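PDB 5C5V: acidocalcisomal pyrophosphatase from Trypanosoma brucei brucei, which probably hydrolyses inorganic pyrophosphate to phosphate with magnesium as cofactor, its pyrophosphatase domain being joined to an EF-hand region. Local coordinates for residues K6-R11 against S81-D86; R34-N39 against K46-E51; D224-G229 against D287-W292; H276-P279 against G284-D287; E167-E172 against P176-I181. All coordinates share one frame; numbering follows the deposited sequence.

Contact 1 of 5, residues K6-R11 against S81-D86; sequences KKIMSR and SMVSAD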
# COMPACT_ATOMS: atom_id res chain seq x y z
N LYS A 6 6.69 -36.32 -24.90
CA LYS A 6 7.41 -35.36 -25.71
C LYS A 6 7.92 -34.18 -24.87
O LYS A 6 9.03 -33.68 -25.10
CB LYS A 6 6.52 -34.85 -26.85
CG LYS A 6 7.23 -33.90 -27.79
CD LYS A 6 6.35 -33.51 -28.95
CE LYS A 6 7.17 -32.83 -30.02
NZ LYS A 6 6.37 -32.51 -31.23
N LYS A 7 7.13 -33.74 -23.90
CA LYS A 7 7.53 -32.63 -23.04
C LYS A 7 8.65 -33.04 -22.08
O LYS A 7 9.60 -32.28 -21.86
CB LYS A 7 6.33 -32.10 -22.26
CG LYS A 7 5.31 -31.40 -23.13
CD LYS A 7 4.34 -30.58 -22.31
CE LYS A 7 3.22 -30.04 -23.19
NZ LYS A 7 3.65 -28.83 -23.96
N ILE A 8 8.55 -34.25 -21.55
CA ILE A 8 9.62 -34.82 -20.76
C ILE A 8 10.93 -34.83 -21.54
O ILE A 8 11.97 -34.43 -21.03
CB ILE A 8 9.28 -36.26 -20.30
CG1 ILE A 8 8.13 -36.22 -19.29
CG2 ILE A 8 10.50 -36.94 -19.73
CD1 ILE A 8 7.70 -37.57 -18.79
N MET A 9 10.87 -35.25 -22.80
CA MET A 9 12.07 -35.35 -23.63
C MET A 9 12.56 -33.97 -24.03
O MET A 9 13.75 -33.76 -24.26
CB MET A 9 11.81 -36.19 -24.88
CG MET A 9 11.48 -37.63 -24.59
SD MET A 9 12.75 -38.49 -23.65
CE MET A 9 14.04 -38.70 -24.87
N SER A 10 11.63 -33.03 -24.12
CA SER A 10 11.97 -31.64 -24.42
C SER A 10 12.74 -30.98 -23.27
O SER A 10 13.68 -30.23 -23.51
CB SER A 10 10.70 -30.86 -24.74
OG SER A 10 11.05 -29.59 -25.23
N ARG A 11 12.34 -31.26 -22.03
CA ARG A 11 13.10 -30.78 -20.87
C ARG A 11 14.44 -31.52 -20.76
O ARG A 11 15.45 -30.92 -20.38
CB ARG A 11 12.29 -30.94 -19.59
CG ARG A 11 11.10 -29.99 -19.50
CD ARG A 11 10.45 -30.03 -18.12
NE ARG A 11 9.84 -31.33 -17.86
CZ ARG A 11 8.58 -31.63 -18.15
NH1 ARG A 11 7.79 -30.72 -18.71
NH2 ARG A 11 8.11 -32.84 -17.88
N SER A 81 12.66 -45.12 -17.86
CA SER A 81 12.29 -45.09 -16.46
C SER A 81 13.21 -44.14 -15.70
O SER A 81 12.79 -43.45 -14.79
CB SER A 81 12.35 -46.49 -15.85
OG SER A 81 11.99 -46.43 -14.48
N MET A 82 14.49 -44.11 -16.09
CA MET A 82 15.43 -43.16 -15.52
C MET A 82 15.07 -41.74 -15.94
O MET A 82 14.97 -40.85 -15.11
CB MET A 82 16.87 -43.49 -15.94
CG MET A 82 17.87 -42.39 -15.56
SD MET A 82 19.49 -42.56 -16.35
CE MET A 82 19.05 -42.75 -18.08
N VAL A 83 14.86 -41.55 -17.24
CA VAL A 83 14.49 -40.26 -17.80
C VAL A 83 13.27 -39.69 -17.09
O VAL A 83 13.25 -38.52 -16.68
CB VAL A 83 14.18 -40.35 -19.30
CG1 VAL A 83 13.63 -39.04 -19.81
CG2 VAL A 83 15.41 -40.77 -20.08
N SER A 84 12.26 -40.54 -16.92
CA SER A 84 11.01 -40.12 -16.31
C SER A 84 11.20 -39.67 -14.88
O SER A 84 10.59 -38.70 -14.44
CB SER A 84 9.98 -41.26 -16.37
OG SER A 84 8.68 -40.77 -16.11
N ALA A 85 12.05 -40.36 -14.14
CA ALA A 85 12.33 -40.00 -12.75
C ALA A 85 13.00 -38.62 -12.65
O ALA A 85 12.72 -37.84 -11.73
CB ALA A 85 13.20 -41.06 -12.10
N ASP A 86 13.89 -38.34 -13.59
CA ASP A 86 14.68 -37.12 -13.55
C ASP A 86 13.97 -35.91 -14.16
O ASP A 86 14.17 -34.79 -13.73
CB ASP A 86 16.02 -37.34 -14.26
CG ASP A 86 16.97 -38.18 -13.45
OD1 ASP A 86 16.83 -38.19 -12.21
OD2 ASP A 86 17.87 -38.82 -14.04
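Ile8 and Val83 make the tight part of this contact. The branch methyl CG2 of Ile8 meets CG1 of Val83 at 3.8 Å. The same Val83 methyl also takes the sulfur of Met9, with SD 4.0 Å from CG1. Met9 gets there by bending: its chain turns at chi2 (-57°), which brings the sulfur to the valine. Met9 and Val83 meet at about a right angle. The Ile8 methyl CG2 and the Met9 sulfur thus share one valine methyl between them.

The other side is looser. Ser84 is partly exposed, and its hydroxyl OG lies 4.3 Å from Ile8 CD1. No hydrogen bond crosses between 6-11 and 81-86. The helix axes stay 9.9 Å apart at closest approach and cross at 77°. Such a steep crossing limits the meeting to a short patch.

Phe80 and Phe87 of helix 73-87 also pack on Ile8, while Phe64, Trp65 and Trp68 of helix 61-69 touch Met9. Just beyond the two segments, Arg11 NH2 hydrogen-bonds Phe87 O and gives the helices a polar tie. Between 6-11 and 81-86 themselves, the link is van der Waals packing of aliphatic carbon and thioether sulfur, without directional bonds.

Contact 2 of 5, residues R34-N39 against K46-E51; sequences RYLGRN and KAMKAE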
# COMPACT_ATOMS: atom_id res chain seq x y z
N ARG A 34 25.75 -41.07 -23.30
CA ARG A 34 26.26 -41.55 -22.02
C ARG A 34 25.17 -41.53 -20.94
O ARG A 34 25.17 -42.36 -20.04
CB ARG A 34 27.47 -40.72 -21.58
CG ARG A 34 28.17 -41.24 -20.34
N TYR A 35 24.24 -40.58 -21.03
CA TYR A 35 23.18 -40.48 -20.04
C TYR A 35 22.04 -41.49 -20.31
O TYR A 35 21.66 -42.24 -19.41
CB TYR A 35 22.61 -39.06 -19.99
CG TYR A 35 21.34 -38.93 -19.19
CD1 TYR A 35 21.35 -39.05 -17.81
CD2 TYR A 35 20.13 -38.66 -19.81
CE1 TYR A 35 20.18 -38.93 -17.06
CE2 TYR A 35 18.96 -38.53 -19.08
CZ TYR A 35 19.00 -38.67 -17.71
OH TYR A 35 17.83 -38.54 -16.98
N LEU A 36 21.51 -41.49 -21.52
CA LEU A 36 20.43 -42.41 -21.89
C LEU A 36 20.88 -43.86 -21.73
O LEU A 36 20.10 -44.73 -21.37
CB LEU A 36 19.98 -42.15 -23.32
CG LEU A 36 19.18 -40.85 -23.49
CD1 LEU A 36 18.89 -40.61 -24.95
CD2 LEU A 36 17.87 -40.92 -22.70
N GLY A 37 22.17 -44.07 -21.98
CA GLY A 37 22.83 -45.36 -21.96
C GLY A 37 23.25 -45.85 -20.59
O GLY A 37 23.79 -46.95 -20.45
N ARG A 38 22.99 -45.05 -19.57
CA ARG A 38 23.42 -45.38 -18.22
C ARG A 38 22.85 -46.70 -17.70
O ARG A 38 23.49 -47.38 -16.90
CB ARG A 38 23.02 -44.24 -17.27
CG ARG A 38 23.67 -44.29 -15.90
CD ARG A 38 23.28 -43.07 -15.04
NE ARG A 38 23.84 -41.83 -15.56
CZ ARG A 38 24.96 -41.26 -15.12
NH1 ARG A 38 25.65 -41.82 -14.13
NH2 ARG A 38 25.39 -40.12 -15.66
N ASN A 39 21.68 -47.11 -18.16
CA ASN A 39 21.14 -48.37 -17.71
C ASN A 39 21.27 -49.40 -18.81
O ASN A 39 20.45 -50.30 -18.94
CB ASN A 39 19.69 -48.20 -17.28
CG ASN A 39 19.57 -47.36 -16.04
OD1 ASN A 39 18.97 -46.28 -16.04
ND2 ASN A 39 20.17 -47.85 -14.95
N LYS A 46 25.62 -48.95 -28.41
CA LYS A 46 26.41 -48.82 -29.63
C LYS A 46 25.46 -48.47 -30.76
O LYS A 46 25.69 -47.52 -31.53
CB LYS A 46 27.16 -50.12 -29.94
CG LYS A 46 28.16 -50.09 -31.08
CD LYS A 46 28.71 -51.49 -31.31
CE LYS A 46 29.78 -51.55 -32.41
NZ LYS A 46 31.04 -50.84 -32.06
N ALA A 47 24.34 -49.19 -30.81
CA ALA A 47 23.28 -48.93 -31.77
C ALA A 47 22.70 -47.52 -31.61
O ALA A 47 22.16 -46.96 -32.56
CB ALA A 47 22.17 -49.98 -31.63
N MET A 48 22.79 -46.96 -30.40
CA MET A 48 22.20 -45.65 -30.14
C MET A 48 23.06 -44.47 -30.61
O MET A 48 22.59 -43.63 -31.37
CB MET A 48 21.89 -45.52 -28.65
CG MET A 48 21.58 -44.12 -28.18
SD MET A 48 20.97 -44.15 -26.50
CE MET A 48 22.33 -44.93 -25.63
N LYS A 49 24.31 -44.41 -30.17
CA LYS A 49 25.20 -43.33 -30.59
C LYS A 49 25.46 -43.37 -32.10
O LYS A 49 25.64 -42.33 -32.75
CB LYS A 49 26.53 -43.36 -29.83
CG LYS A 49 27.40 -42.13 -30.14
CD LYS A 49 28.73 -42.16 -29.41
CE LYS A 49 28.61 -41.49 -28.05
NZ LYS A 49 29.94 -41.40 -27.37
N ALA A 50 25.52 -44.56 -32.66
CA ALA A 50 25.70 -44.68 -34.10
C ALA A 50 24.47 -44.09 -34.80
O ALA A 50 24.61 -43.40 -35.81
CB ALA A 50 25.92 -46.14 -34.51
N GLU A 51 23.29 -44.38 -34.27
CA GLU A 51 22.05 -43.89 -34.85
C GLU A 51 21.94 -42.36 -34.84
O GLU A 51 21.43 -41.75 -35.79
CB GLU A 51 20.84 -44.50 -34.13
CG GLU A 51 20.49 -45.93 -34.55
CD GLU A 51 19.34 -46.51 -33.73
OE1 GLU A 51 18.63 -45.72 -33.09
OE2 GLU A 51 19.15 -47.75 -33.72
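Met48 points straight across from helix 43-53 and meets Leu36 and Gly37 with its thioether. Its CG lies anti to the backbone N (chi1 166°), and chi2 continues the same course, so the chain runs extended as far as the sulfur. The sulfur then lies against the base of Leu36, with SD 3.9 Å from CB. Only at the last bond does the chain bend (chi3 59°). This turns the methyl onto the backbone of Gly37, where CE is 3.7 Å from CA and 3.8 Å from N.

Leu36 also points toward the other helix, but it offers Met48 its CB rather than its methyls. Gly37 has no side chain. Its bare CA lets the methionine methyl settle directly on the main chain.

No hydrogen bond links the two segments. Trp67 of helix 61-69 packs on both Leu36 and Met48, and Val83 of helix 73-87 touches Leu36. Beside this apolar patch, Lys49 NZ forms a salt bridge with Glu30 of helix 26-36. The contact packs successive helices together across the short connection between them. Helix 26-36 follows strand 23-24 and helix 43-53 precedes strand 59-60, consistent with the junction between two helix-loop-helix units of a paired EF-hand region.

Contact 3 of 5, residues D224-G229 against D287-W292; sequences DAVEIG and DAIREW. With MG (magnesium ion), chain E; MG (magnesium ion), chain G; 2PN (imidodiphosphoric acid), chain C.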
# COMPACT_ATOMS: atom_id res chain seq x y z
N ASP A 224 -21.32 -18.45 1.06
CA ASP A 224 -21.22 -17.15 0.41
C ASP A 224 -20.06 -16.33 0.95
O ASP A 224 -19.78 -16.35 2.15
CB ASP A 224 -22.53 -16.38 0.56
CG ASP A 224 -23.70 -17.05 -0.15
OD1 ASP A 224 -23.51 -17.56 -1.28
OD2 ASP A 224 -24.80 -17.08 0.43
N ALA A 225 -19.39 -15.60 0.07
CA ALA A 225 -18.25 -14.79 0.47
C ALA A 225 -18.34 -13.36 -0.08
O ALA A 225 -18.78 -13.13 -1.21
CB ALA A 225 -16.95 -15.45 0.01
N VAL A 226 -17.93 -12.40 0.74
CA VAL A 226 -17.83 -11.01 0.30
C VAL A 226 -16.36 -10.62 0.31
O VAL A 226 -15.73 -10.60 1.37
CB VAL A 226 -18.63 -10.07 1.22
CG1 VAL A 226 -18.81 -8.72 0.55
CG2 VAL A 226 -19.98 -10.69 1.53
N GLU A 227 -15.80 -10.31 -0.85
CA GLU A 227 -14.40 -9.92 -0.90
C GLU A 227 -14.27 -8.38 -0.93
O GLU A 227 -14.77 -7.72 -1.83
CB GLU A 227 -13.72 -10.56 -2.11
CG GLU A 227 -12.21 -10.45 -2.11
CD GLU A 227 -11.72 -9.08 -2.56
OE1 GLU A 227 -12.36 -8.48 -3.45
OE2 GLU A 227 -10.69 -8.62 -2.03
N ILE A 228 -13.59 -7.82 0.07
CA ILE A 228 -13.70 -6.37 0.32
C ILE A 228 -12.53 -5.56 -0.24
O ILE A 228 -12.41 -4.38 0.04
CB ILE A 228 -13.81 -6.07 1.82
CG1 ILE A 228 -12.53 -6.49 2.54
CG2 ILE A 228 -15.02 -6.78 2.42
CD1 ILE A 228 -12.60 -6.36 4.05
N GLY A 229 -11.68 -6.19 -1.04
CA GLY A 229 -10.55 -5.49 -1.62
C GLY A 229 -11.00 -4.41 -2.59
O GLY A 229 -12.19 -4.24 -2.84
N ASP A 287 -20.53 -2.34 8.60
CA ASP A 287 -21.89 -1.82 8.79
C ASP A 287 -22.69 -1.82 7.49
O ASP A 287 -23.88 -2.15 7.48
CB ASP A 287 -21.88 -0.38 9.35
CG ASP A 287 -21.57 -0.31 10.84
OD1 ASP A 287 -21.61 -1.36 11.53
OD2 ASP A 287 -21.29 0.81 11.34
N ALA A 288 -22.05 -1.39 6.40
CA ALA A 288 -22.71 -1.32 5.11
C ALA A 288 -23.04 -2.72 4.58
O ALA A 288 -24.12 -2.93 4.04
CB ALA A 288 -21.85 -0.57 4.11
N ILE A 289 -22.11 -3.67 4.75
CA ILE A 289 -22.35 -5.06 4.35
C ILE A 289 -23.54 -5.64 5.10
O ILE A 289 -24.46 -6.18 4.48
CB ILE A 289 -21.10 -5.94 4.60
CG1 ILE A 289 -20.01 -5.59 3.59
CG2 ILE A 289 -21.45 -7.41 4.45
CD1 ILE A 289 -18.68 -6.28 3.86
N ARG A 290 -23.55 -5.51 6.42
CA ARG A 290 -24.64 -6.03 7.24
C ARG A 290 -25.97 -5.40 6.81
O ARG A 290 -26.98 -6.11 6.67
CB ARG A 290 -24.39 -5.78 8.73
CG ARG A 290 -25.53 -6.24 9.66
CD ARG A 290 -25.09 -6.22 11.14
NE ARG A 290 -24.29 -5.03 11.36
CZ ARG A 290 -23.15 -4.99 12.03
NH1 ARG A 290 -22.66 -6.07 12.60
NH2 ARG A 290 -22.51 -3.84 12.13
N GLU A 291 -25.96 -4.09 6.59
CA GLU A 291 -27.18 -3.37 6.24
C GLU A 291 -27.70 -3.72 4.84
O GLU A 291 -28.89 -3.93 4.65
CB GLU A 291 -26.95 -1.86 6.35
CG GLU A 291 -28.15 -1.02 5.92
CD GLU A 291 -29.34 -1.08 6.88
OE1 GLU A 291 -29.23 -1.68 7.98
OE2 GLU A 291 -30.40 -0.53 6.53
N TRP A 292 -26.80 -3.76 3.87
CA TRP A 292 -27.16 -4.15 2.52
C TRP A 292 -27.85 -5.55 2.53
O TRP A 292 -28.92 -5.73 1.95
CB TRP A 292 -25.92 -4.17 1.64
CG TRP A 292 -26.23 -4.14 0.18
CD1 TRP A 292 -26.24 -3.04 -0.65
CD2 TRP A 292 -26.58 -5.26 -0.65
NE1 TRP A 292 -26.57 -3.41 -1.93
CE2 TRP A 292 -26.79 -4.77 -1.96
CE3 TRP A 292 -26.75 -6.62 -0.41
CZ2 TRP A 292 -27.15 -5.59 -3.02
CZ3 TRP A 292 -27.11 -7.44 -1.46
CH2 TRP A 292 -27.31 -6.92 -2.75
MG MG E . -26.49 -18.16 0.30
MG MG G . -24.96 -17.95 -2.57
P1 2PN C . -29.68 -14.80 -2.54
O1 2PN C . -30.35 -15.57 -3.71
O2 2PN C . -30.24 -15.36 -1.20
O3 2PN C . -29.92 -13.28 -2.73
N1 2PN C . -28.06 -15.02 -2.62
P2 2PN C . -27.29 -16.43 -2.29
O4 2PN C . -27.90 -17.61 -3.14
O5 2PN C . -27.51 -16.73 -0.82
O6 2PN C . -25.86 -16.31 -2.59
O HOH W 1 -25.15 -19.85 0.78
O HOH W 2 -26.40 -18.91 -1.47
O HOH W 3 -23.72 -19.90 -2.81
O HOH W 4 -25.73 -18.54 -4.60
O HOH W 5 -23.30 -17.29 -3.63
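Ile289 meets strand 224-227 and the residue just after it with one atom, the terminal methyl CD1. That methyl lies 4.1 Å from CG1 of Val226 and 4.0 Å from CG2 of Ile228. Val226 and Ile289 reach toward each other tip to tip, whereas Ile228 crosses Ile289 at about a right angle. Val226 holds CG1 anti to its own amide nitrogen (chi1 -165°), which aims that methyl at the helix.

Next to this apolar shell, Glu227 points away from the helix. Its OE2 accepts the Gly229 amide N at 2.8 Å, from above the carboxylate plane, and also bonds Ser263 N. OE1 takes Asn197 ND2. The buried carboxylate thus ties the strand end to its surroundings.

At the start of the strand, Asp224 bridges two magnesium ions. OD1 binds one at 2.0 Å and OD2 the other at 2.0 Å. Imidodiphosphate O6 binds the ion held by OD1 and O5 the ion held by OD2, and one water is shared by both. Asp219 and Asp256 also bind the ion held by OD2.

Trp196 packs on both Val226 and Ile289. Ala288 of the same helix packs on Trp161 of the third subunit. Strand 224-227 runs parallel to strand 254-263 and antiparallel to 197-200 in the pyrophosphatase sheet, and helix 285-295 lies against that sheet through Ile289.

Contact 4 of 5, residues H276-P279 against G284-D287; sequences HDVP and GCLD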
# COMPACT_ATOMS: atom_id res chain seq x y z
N HIS A 276 -11.51 -7.45 13.30
CA HIS A 276 -11.43 -6.18 14.01
C HIS A 276 -10.62 -5.15 13.24
O HIS A 276 -10.78 -3.95 13.45
CB HIS A 276 -10.82 -6.39 15.40
CG HIS A 276 -11.45 -7.53 16.15
ND1 HIS A 276 -12.67 -7.41 16.78
CD2 HIS A 276 -11.04 -8.80 16.35
CE1 HIS A 276 -12.97 -8.56 17.36
NE2 HIS A 276 -12.00 -9.43 17.10
N ASP A 277 -9.76 -5.60 12.33
CA ASP A 277 -8.96 -4.67 11.55
C ASP A 277 -9.77 -4.00 10.46
O ASP A 277 -9.31 -3.01 9.88
CB ASP A 277 -7.77 -5.38 10.92
CG ASP A 277 -6.72 -5.74 11.94
OD1 ASP A 277 -6.59 -4.97 12.91
OD2 ASP A 277 -6.06 -6.79 11.78
N VAL A 278 -10.95 -4.52 10.17
CA VAL A 278 -11.73 -3.97 9.07
C VAL A 278 -12.31 -2.59 9.41
O VAL A 278 -12.26 -1.68 8.59
CB VAL A 278 -12.88 -4.93 8.63
CG1 VAL A 278 -13.74 -4.28 7.52
CG2 VAL A 278 -12.33 -6.28 8.17
N PRO A 279 -12.87 -2.44 10.63
CA PRO A 279 -13.31 -1.09 11.02
C PRO A 279 -12.15 -0.11 11.15
O PRO A 279 -12.33 1.06 10.87
CB PRO A 279 -13.98 -1.33 12.39
CG PRO A 279 -14.43 -2.75 12.35
CD PRO A 279 -13.33 -3.47 11.58
N GLY A 284 -16.89 1.68 8.36
CA GLY A 284 -18.17 1.65 7.67
C GLY A 284 -18.39 0.45 6.76
O GLY A 284 -19.53 0.22 6.33
N CYS A 285 -17.34 -0.30 6.45
CA CYS A 285 -17.44 -1.44 5.52
C CYS A 285 -18.33 -2.56 6.07
O CYS A 285 -19.29 -2.97 5.43
CB CYS A 285 -16.05 -1.99 5.20
SG CYS A 285 -16.09 -3.42 4.08
N LEU A 286 -18.04 -3.01 7.29
CA LEU A 286 -18.85 -4.02 7.94
C LEU A 286 -20.31 -3.57 8.11
O LEU A 286 -21.22 -4.32 7.79
CB LEU A 286 -18.25 -4.38 9.30
CG LEU A 286 -16.87 -5.04 9.26
CD1 LEU A 286 -16.49 -5.59 10.63
CD2 LEU A 286 -16.81 -6.13 8.19
N ASP A 287 -20.53 -2.34 8.60
CA ASP A 287 -21.89 -1.82 8.79
C ASP A 287 -22.69 -1.82 7.49
O ASP A 287 -23.88 -2.15 7.48
CB ASP A 287 -21.88 -0.38 9.35
CG ASP A 287 -21.57 -0.31 10.84
OD1 ASP A 287 -21.61 -1.36 11.53
OD2 ASP A 287 -21.29 0.81 11.34
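Leu286 reaches across to Val278 and Pro279 and can be followed outward atom by atom. From CB the chain leaves with CG anti to the carbonyl carbon (chi1 -64°), which points the branch toward helix 277-281. At CG the contact begins: this carbon is 3.7 Å from Val278 CG1 and 4.0 Å from Val278 CB. The two methyls then part. CD2 stays with the valine and comes within 3.6 Å of its CG1. CD1 goes to the proline, where it lies 3.9 Å from the ring atom CG and also 3.9 Å from CD. The leucine fork thus spans neighbouring residues, with one prong on each.

Val278 CG1 has a second partner on the same helix as Leu286. Cys285 CB sits 4.0 Å from it, while the cysteine sulfur, anti to its own backbone N, turns elsewhere and packs on Ile228. Val278 is buried and Pro279 is exposed, so the contact runs from the interior out to the surface.

No hydrogen bond crosses between the segments. Gly284, with a positive phi of 84°, occupies the N-cap position right before helix 285-295.

The contact folds short helix 277-281 back on the first turn of helix 285-295, across the tight connection between them. Met272 and Ile275, from the loop ahead of helix 277-281, add to the packing on Val278 and Leu286. Cys285 also touches Trp196 and, from the third subunit, Trp161. Ile228, its partner at the sulfur, comes just after strand 224-227, so the helix pair lies over that strand end.

Contact 5 of 5, residues E167-E172 against P176-I181; sequences EIATGE and PIKQDI. With MG (magnesium ion), chain F.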
# COMPACT_ATOMS: atom_id res chain seq x y z
N GLU A 167 -24.86 -16.89 -10.38
CA GLU A 167 -24.81 -17.94 -9.37
C GLU A 167 -24.23 -19.20 -10.01
O GLU A 167 -24.48 -19.49 -11.17
CB GLU A 167 -26.21 -18.28 -8.84
CG GLU A 167 -26.77 -17.36 -7.77
CD GLU A 167 -28.12 -17.84 -7.23
OE1 GLU A 167 -28.59 -18.93 -7.66
OE2 GLU A 167 -28.71 -17.13 -6.37
N ILE A 168 -23.47 -19.96 -9.23
CA ILE A 168 -23.14 -21.31 -9.62
C ILE A 168 -24.44 -22.10 -9.73
O ILE A 168 -25.24 -22.09 -8.80
CB ILE A 168 -22.21 -21.98 -8.61
CG1 ILE A 168 -20.85 -21.26 -8.58
CG2 ILE A 168 -22.06 -23.45 -8.93
CD1 ILE A 168 -19.88 -21.82 -7.57
N ALA A 169 -24.69 -22.71 -10.89
CA ALA A 169 -25.92 -23.48 -11.08
C ALA A 169 -25.77 -24.87 -10.43
O ALA A 169 -25.26 -25.82 -11.04
CB ALA A 169 -26.26 -23.61 -12.55
N THR A 170 -26.22 -24.97 -9.19
CA THR A 170 -26.06 -26.19 -8.41
C THR A 170 -26.88 -27.33 -8.99
O THR A 170 -26.66 -28.49 -8.68
CB THR A 170 -26.46 -25.95 -6.95
OG1 THR A 170 -27.81 -25.46 -6.91
CG2 THR A 170 -25.55 -24.91 -6.32
N GLY A 171 -27.82 -26.99 -9.86
CA GLY A 171 -28.74 -27.98 -10.39
C GLY A 171 -28.31 -28.57 -11.72
O GLY A 171 -28.93 -29.50 -12.19
N GLU A 172 -27.28 -28.01 -12.33
CA GLU A 172 -26.86 -28.46 -13.65
C GLU A 172 -25.52 -29.18 -13.62
O GLU A 172 -24.65 -28.85 -12.81
CB GLU A 172 -26.78 -27.28 -14.63
CG GLU A 172 -28.08 -26.51 -14.75
CD GLU A 172 -27.96 -25.28 -15.63
OE1 GLU A 172 -26.96 -25.16 -16.38
OE2 GLU A 172 -28.86 -24.43 -15.59
N PRO A 176 -22.13 -24.96 -14.15
CA PRO A 176 -21.69 -23.70 -14.74
C PRO A 176 -22.30 -22.51 -14.01
O PRO A 176 -23.29 -22.66 -13.29
CB PRO A 176 -22.21 -23.79 -16.17
CG PRO A 176 -23.39 -24.72 -16.08
CD PRO A 176 -22.97 -25.74 -15.07
N ILE A 177 -21.71 -21.34 -14.18
CA ILE A 177 -22.33 -20.14 -13.65
C ILE A 177 -23.42 -19.66 -14.59
O ILE A 177 -23.25 -19.62 -15.81
CB ILE A 177 -21.32 -19.04 -13.41
CG1 ILE A 177 -20.54 -19.36 -12.13
CG2 ILE A 177 -22.02 -17.71 -13.28
CD1 ILE A 177 -19.34 -18.46 -11.91
N LYS A 178 -24.56 -19.33 -14.01
CA LYS A 178 -25.66 -18.76 -14.77
C LYS A 178 -26.25 -17.56 -14.04
O LYS A 178 -25.91 -17.28 -12.88
CB LYS A 178 -26.74 -19.81 -15.01
CG LYS A 178 -27.55 -20.15 -13.78
CD LYS A 178 -28.60 -21.21 -14.11
CE LYS A 178 -29.63 -21.34 -13.01
NZ LYS A 178 -30.96 -21.73 -13.56
N GLN A 179 -27.13 -16.84 -14.72
CA GLN A 179 -27.86 -15.79 -14.04
C GLN A 179 -29.10 -16.39 -13.39
O GLN A 179 -29.87 -17.12 -14.02
CB GLN A 179 -28.24 -14.66 -15.01
CG GLN A 179 -28.70 -13.40 -14.29
CD GLN A 179 -28.74 -12.18 -15.19
OE1 GLN A 179 -28.35 -12.23 -16.36
NE2 GLN A 179 -29.24 -11.08 -14.65
N ASP A 180 -29.28 -16.11 -12.10
CA ASP A 180 -30.46 -16.52 -11.39
C ASP A 180 -31.71 -15.95 -12.07
O ASP A 180 -31.66 -14.90 -12.71
CB ASP A 180 -30.37 -16.07 -9.93
CG ASP A 180 -31.41 -16.71 -9.05
OD1 ASP A 180 -32.02 -17.72 -9.46
OD2 ASP A 180 -31.61 -16.20 -7.93
N ILE A 181 -32.82 -16.67 -11.95
CA ILE A 181 -34.10 -16.27 -12.54
C ILE A 181 -35.09 -15.85 -11.44
O ILE A 181 -35.38 -16.63 -10.52
CB ILE A 181 -34.74 -17.43 -13.36
CG1 ILE A 181 -33.78 -17.92 -14.46
CG2 ILE A 181 -36.09 -16.99 -13.94
CD1 ILE A 181 -33.47 -16.88 -15.52
MG MG F . -29.82 -17.50 -4.49
O HOH W 6 -29.62 -19.61 -5.13
O HOH W 7 -31.67 -17.53 -5.35
O HOH W 8 -31.17 -18.19 -3.02
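Two carboxylates, those of Glu167 and Asp180, stack with a face of one against a face of the other, their planes 24° apart. They belong to a beta hairpin formed by strands 166-168 and 177-182. Their nearest oxygens, Glu167 OE2 and Asp180 OD2, are 3.4 Å apart and are both acceptors. Nearby cations probably ease this repulsion. Glu167 runs extended beyond CG (chi2 -176°), which carries its carboxylate out to a magnesium ion. OE2 binds that ion at 2.2 Å and also takes Lys165 NZ. Asp180 OD2 pairs with Arg187 and accepts a water bound to the same metal. A second metal-bound water donates weakly to Glu167 OE1. Glu167 also touches the imidodiphosphate, so the hairpin carries part of the active site.

The backbone forms the ladder of the hairpin. Glu167 and Lys178 form an antiparallel hydrogen-bonded pair, with Glu167 N to Lys178 O 2.7 Å and Lys178 N to Glu167 O 2.8 Å. Ala169 N hydrogen-bonds Pro176 O (2.8 Å) as the strands part toward a type I turn, Ala169 to Glu172. On the opposite side of the sheet from Glu167 and Lys178, Ile168 and Ile177 meet through their CG1 atoms.

Glu172 crosses Lys178 at about a right angle, and its OE2 has a salt bridge with Arg110. Its pairing with the lysine is long, OE2 to NZ 4.0 Å. Lys178 also lays its carbon chain along Ala169, with CD 3.7 Å from the alanine CB.

How the contacts relate
The contacts fall into two groups on the chain. Contacts 1 and 2 lie in the N-terminal helical part, probably the EF-hand region, with centres 16 Å apart. Contact 2 is nested within the loop closed by contact 1, and they touch where Val83 CG2 meets Leu36 CD2 at 3.6 Å. Contacts 3, 4 and 5 belong to the pyrophosphatase part, 42 Å or more from contact 1 between centres. Contacts 3 and 4 share Asp287 and helix 285-295, and Ile228 CG2 packs on Cys285 SG at 3.9 Å. Contacts 3 and 5 do not touch, their nearest atoms being about 7 Å apart. They approach the imidodiphosphate through Asp224 and Glu167, which bind different magnesium ions.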